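Local coordinates for protein circadian oscillation regulator (Nostoc sp., PDB 1R5Q) that probably stimulates autophosphorylation of the clock kinase KaiC, acting as the KaiA component of the KaiABC oscillator that sets circadian rhythm in cyanobacteria, at residues D17-L22 against I61-K66; K38-V43 against I86-H91. One frame throughout, in Å; residues are numbered along the deposited sequence.

In the fold
Both contacts belong to the KaiA C-terminal domain, a four-helix bundle in which each contact takes a different pair of helices: 8-24 with 50-67 in contact 1, 33-45 with 82-100 in contact 2. Along the chain the segments alternate, so the two pairings interlock. Their centres lie about 16 Å apart, on opposite sides of the chain's centre, and the two contacts touch. Tyr18 bridges them: its CE1 packs 3.6 Å from CG1 of Ile88, and Tyr18 CD1 lies 3.8 Å from CZ of Phe39. Ile21 CD1 adds a further touch, 3.6 Å from CB of Phe39. Contact 1 mixes charge with packing, whereas contact 2 is largely apolar.

Contact 1 (D17-L22 against I61-K66); sequences DYRQIL and IDEFSK
Arg19 of helix 8-24 illustrates how one long side chain can serve a bundle interface twice, with its stem against Phe64 and its head on Glu63. From CB the chain sets out with CG anti to the backbone N (chi1 174°), which brings Arg19 CG to the rim of the Phe64 ring, 3.9 Å from Phe64 CE2 and near the ring plane. CD carries the chain onward, and a bend at chi3 turns the guanidinium toward Glu63. Arg19 NE passes 3.8 Å from Glu63 OE1 without bonding to it. The tip makes the bond: Arg19 NH2 donates to OE1 of Glu63 at 2.8 Å, nearly straight at 170°, in a salt bridge. The oxygen lies in the guanidinium plane and receives the hydrogen on its syn lone pair, and the two flat groups are nearly coplanar. Lys15 pairs with the other oxygen, Glu63 OE2, so the carboxylate is gripped by two cations and is likely to stay ionised. A leucine in place of Arg19 would probably leave Glu63 OE1 without its charged mate and the carboxylate freer to turn. Leu22 completes the contact, its CD1 3.7 Å from CE1 of Phe64 and its CB in the ring plane at the edge. Leu60 touches both Arg19 and Leu22, while Leu78 meets Phe64. The axes of segments 17-22 and 61-66 come within 11.8 Å and cross at -56°, a steep angle for two helices of a four-helix bundle, here joined by a salt bridge beside a Phe64 ring packed against Arg19 and Leu22, as part of the KaiA C-terminal domain.

Contact 2 (K38-V43 against I86-H91); sequences KFINAV and IDILAH
Ile40 and Phe39 of helix 33-45 meet Ile88 and His91 of helix 82-100, an example of apolar side chains packing between two helices of a bundle. Ile40 does most of the touching. Ile40 CD1 comes 3.5 Å from the backbone O of Ile88 and 4.0 Å from Ile88 CG2, the two isoleucine side chains running antiparallel alongside one another. Ile40 CG1 meets CB of His91 at 3.8 Å, so the histidine contributes its aliphatic root here. Beside this, the Phe39 ring receives Ile88 obliquely: Ile88 CD1 approaches Phe39 CD2, while Ile88 CG2 reaches Phe39 CE2 at 4.0 Å. The ring is placed by its first torsion, which holds CG anti to the backbone N (chi1 175°), and Val43 CG1 lies over one face, 3.7 Å above the plane of the Phe39 ring and nearer the ring's margin than its centre. A further shell fixes the histidine. His91 ND1 donates to the backbone O of Asp87, one turn earlier, at 2.7 Å and 153°, with that oxygen near the imidazole plane. The same oxygen also accepts the helical bond from His91 N, one donor above and one below the plane of that carbonyl. Asp87 is tied outward in turn, its OD1 bonded to Tyr25 OH. Leu14 and Ile21 of helix 8-24 pack against Phe39, and Ala95 against Ile40. No hydrogen bond crosses between the two segments; their direct contact therefore rests on shape and burial of hydrocarbon, while the ND1 bond of His91 stays within its own helix and restrains the rotation of its ring.

Contact 1 (D17-L22 against I61-K66)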
# COMPACT_ATOMS: atom_id res chain seq x y z
N ASP A 17 -4.45 -5.36 2.88
CA ASP A 17 -4.10 -4.34 3.87
C ASP A 17 -4.08 -2.93 3.27
O ASP A 17 -4.55 -1.97 3.90
CB ASP A 17 -2.73 -4.65 4.48
CG ASP A 17 -2.72 -5.95 5.31
OD1 ASP A 17 -1.62 -6.43 5.62
OD2 ASP A 17 -3.80 -6.48 5.67
N TYR A 18 -3.53 -2.83 2.06
CA TYR A 18 -3.41 -1.56 1.35
C TYR A 18 -4.79 -1.05 0.97
O TYR A 18 -5.04 0.15 0.99
CB TYR A 18 -2.56 -1.72 0.08
CG TYR A 18 -2.12 -0.39 -0.54
CD1 TYR A 18 -1.12 0.37 0.06
CD2 TYR A 18 -2.74 0.11 -1.68
CE1 TYR A 18 -0.74 1.63 -0.48
CE2 TYR A 18 -2.38 1.36 -2.22
CZ TYR A 18 -1.37 2.11 -1.60
OH TYR A 18 -0.99 3.31 -2.13
N ARG A 19 -5.69 -1.97 0.62
CA ARG A 19 -7.06 -1.60 0.27
C ARG A 19 -7.68 -0.86 1.46
O ARG A 19 -8.27 0.21 1.32
CB ARG A 19 -7.91 -2.84 -0.07
CG ARG A 19 -9.39 -2.51 -0.29
CD ARG A 19 -10.25 -3.75 -0.48
NE ARG A 19 -9.97 -4.44 -1.73
CZ ARG A 19 -9.37 -5.63 -1.80
NH1 ARG A 19 -9.00 -6.25 -0.67
NH2 ARG A 19 -9.14 -6.20 -2.98
N GLN A 20 -7.54 -1.44 2.65
CA GLN A 20 -8.06 -0.82 3.86
C GLN A 20 -7.41 0.55 4.15
O GLN A 20 -8.06 1.45 4.70
CB GLN A 20 -7.90 -1.76 5.06
CG GLN A 20 -8.85 -3.00 5.03
CD GLN A 20 -10.31 -2.65 4.71
OE1 GLN A 20 -10.90 -1.73 5.31
NE2 GLN A 20 -10.92 -3.38 3.76
N ILE A 21 -6.14 0.73 3.77
CA ILE A 21 -5.47 2.03 3.99
C ILE A 21 -6.10 3.05 3.03
O ILE A 21 -6.43 4.18 3.42
CB ILE A 21 -3.93 1.95 3.72
CG1 ILE A 21 -3.25 1.15 4.84
CG2 ILE A 21 -3.31 3.38 3.61
CD1 ILE A 21 -1.83 0.66 4.50
N LEU A 22 -6.27 2.67 1.77
CA LEU A 22 -6.88 3.59 0.82
C LEU A 22 -8.30 4.00 1.28
O LEU A 22 -8.61 5.18 1.31
CB LEU A 22 -6.97 2.94 -0.56
CG LEU A 22 -5.68 2.73 -1.36
CD1 LEU A 22 -5.94 1.83 -2.57
CD2 LEU A 22 -5.12 4.07 -1.80
N ILE A 61 -7.03 0.62 -7.47
CA ILE A 61 -7.69 1.77 -8.07
C ILE A 61 -8.65 1.25 -9.15
O ILE A 61 -9.77 1.75 -9.27
CB ILE A 61 -6.67 2.76 -8.69
CG1 ILE A 61 -5.86 3.46 -7.60
CG2 ILE A 61 -7.39 3.81 -9.53
CD1 ILE A 61 -6.67 4.15 -6.52
N ASP A 62 -8.22 0.24 -9.90
CA ASP A 62 -9.08 -0.33 -10.95
C ASP A 62 -10.33 -0.96 -10.35
O ASP A 62 -11.44 -0.76 -10.87
CB ASP A 62 -8.34 -1.37 -11.79
CG ASP A 62 -7.45 -0.75 -12.86
OD1 ASP A 62 -7.63 0.46 -13.14
OD2 ASP A 62 -6.59 -1.46 -13.43
N GLU A 63 -10.14 -1.72 -9.28
CA GLU A 63 -11.24 -2.37 -8.56
C GLU A 63 -12.22 -1.31 -8.07
O GLU A 63 -13.42 -1.43 -8.28
CB GLU A 63 -10.71 -3.18 -7.38
CG GLU A 63 -10.13 -4.53 -7.78
CD GLU A 63 -9.37 -5.24 -6.66
OE1 GLU A 63 -9.76 -5.13 -5.47
OE2 GLU A 63 -8.37 -5.93 -7.00
N PHE A 64 -11.69 -0.27 -7.42
CA PHE A 64 -12.52 0.82 -6.91
C PHE A 64 -13.35 1.50 -8.00
O PHE A 64 -14.56 1.75 -7.81
CB PHE A 64 -11.67 1.90 -6.25
CG PHE A 64 -11.04 1.49 -4.96
CD1 PHE A 64 -10.25 2.40 -4.26
CD2 PHE A 64 -11.22 0.21 -4.44
CE1 PHE A 64 -9.64 2.04 -3.05
CE2 PHE A 64 -10.62 -0.17 -3.22
CZ PHE A 64 -9.83 0.76 -2.53
N SER A 65 -12.71 1.82 -9.13
CA SER A 65 -13.38 2.51 -10.22
C SER A 65 -14.54 1.66 -10.74
O SER A 65 -15.57 2.19 -11.17
CB SER A 65 -12.39 2.85 -11.35
OG SER A 65 -12.08 1.73 -12.16
N LYS A 66 -14.37 0.34 -10.69
CA LYS A 66 -15.42 -0.57 -11.12
C LYS A 66 -16.56 -0.57 -10.09
O LYS A 66 -17.73 -0.42 -10.45
CB LYS A 66 -14.86 -1.99 -11.29
CG LYS A 66 -14.29 -2.30 -12.67
CD LYS A 66 -13.22 -1.31 -13.10
CE LYS A 66 -12.70 -1.61 -14.51
NZ LYS A 66 -12.05 -2.96 -14.61

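Contact 2 (K38-V43 against I86-H91)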
# COMPACT_ATOMS: atom_id res chain seq x y z
N LYS A 38 2.10 -0.68 10.06
CA LYS A 38 2.17 -2.14 9.95
C LYS A 38 2.43 -2.60 8.52
O LYS A 38 3.18 -3.56 8.30
CB LYS A 38 0.87 -2.77 10.45
CG LYS A 38 0.68 -2.68 11.96
CD LYS A 38 -0.56 -3.47 12.40
CE LYS A 38 -0.49 -4.94 11.99
NZ LYS A 38 -1.67 -5.74 12.48
N PHE A 39 1.80 -1.94 7.55
CA PHE A 39 1.97 -2.25 6.14
C PHE A 39 3.44 -1.98 5.76
O PHE A 39 4.08 -2.78 5.07
CB PHE A 39 1.04 -1.37 5.26
CG PHE A 39 1.25 -1.55 3.76
CD1 PHE A 39 0.67 -2.62 3.08
CD2 PHE A 39 2.07 -0.68 3.04
CE1 PHE A 39 0.89 -2.82 1.74
CE2 PHE A 39 2.30 -0.87 1.67
CZ PHE A 39 1.71 -1.94 1.02
N ILE A 40 3.96 -0.85 6.22
CA ILE A 40 5.34 -0.49 5.91
C ILE A 40 6.33 -1.53 6.46
O ILE A 40 7.24 -1.96 5.77
CB ILE A 40 5.67 0.91 6.48
CG1 ILE A 40 4.82 1.96 5.75
CG2 ILE A 40 7.16 1.21 6.34
CD1 ILE A 40 4.90 1.91 4.21
N ASN A 41 6.13 -1.93 7.71
CA ASN A 41 7.03 -2.89 8.33
C ASN A 41 7.01 -4.24 7.60
O ASN A 41 8.04 -4.90 7.47
CB ASN A 41 6.66 -3.04 9.81
CG ASN A 41 7.67 -3.86 10.60
OD1 ASN A 41 7.43 -5.03 10.91
ND2 ASN A 41 8.81 -3.25 10.94
N ALA A 42 5.86 -4.62 7.07
CA ALA A 42 5.74 -5.88 6.36
C ALA A 42 6.43 -5.86 5.00
O ALA A 42 7.11 -6.83 4.66
CB ALA A 42 4.26 -6.27 6.18
N VAL A 43 6.26 -4.79 4.21
CA VAL A 43 6.90 -4.73 2.90
C VAL A 43 8.40 -4.56 3.09
O VAL A 43 9.20 -5.02 2.27
CB VAL A 43 6.34 -3.56 2.00
CG1 VAL A 43 4.85 -3.75 1.75
CG2 VAL A 43 6.55 -2.23 2.68
N ILE A 86 2.09 8.52 -2.23
CA ILE A 86 3.22 9.35 -1.83
C ILE A 86 3.55 9.10 -0.36
O ILE A 86 4.72 8.92 -0.00
CB ILE A 86 2.91 10.86 -2.02
CG1 ILE A 86 2.94 11.20 -3.53
CG2 ILE A 86 3.95 11.71 -1.24
CD1 ILE A 86 2.27 12.53 -3.88
N ASP A 87 2.52 9.09 0.47
CA ASP A 87 2.65 8.91 1.91
C ASP A 87 3.29 7.55 2.24
O ASP A 87 4.15 7.45 3.12
CB ASP A 87 1.25 9.02 2.53
CG ASP A 87 1.27 9.23 4.05
OD1 ASP A 87 0.18 9.48 4.60
OD2 ASP A 87 2.34 9.14 4.69
N ILE A 88 2.88 6.52 1.51
CA ILE A 88 3.39 5.17 1.70
C ILE A 88 4.86 5.08 1.30
O ILE A 88 5.70 4.56 2.05
CB ILE A 88 2.55 4.17 0.84
CG1 ILE A 88 1.18 3.95 1.50
CG2 ILE A 88 3.32 2.85 0.63
CD1 ILE A 88 1.25 3.23 2.81
N LEU A 89 5.17 5.61 0.11
CA LEU A 89 6.55 5.58 -0.36
C LEU A 89 7.49 6.41 0.50
O LEU A 89 8.65 6.03 0.69
CB LEU A 89 6.63 6.03 -1.82
CG LEU A 89 5.93 5.11 -2.84
CD1 LEU A 89 6.06 5.67 -4.25
CD2 LEU A 89 6.55 3.71 -2.76
N ALA A 90 7.02 7.54 1.02
CA ALA A 90 7.83 8.39 1.89
C ALA A 90 8.15 7.62 3.18
O ALA A 90 9.27 7.68 3.69
CB ALA A 90 7.06 9.68 2.24
N HIS A 91 7.14 6.93 3.73
CA HIS A 91 7.33 6.13 4.95
C HIS A 91 8.27 4.96 4.69
O HIS A 91 9.08 4.61 5.54
CB HIS A 91 6.00 5.59 5.47
CG HIS A 91 5.25 6.56 6.32
ND1 HIS A 91 4.59 7.65 5.79
CD2 HIS A 91 5.10 6.65 7.66
CE1 HIS A 91 4.07 8.37 6.77
NE2 HIS A 91 4.37 7.79 7.91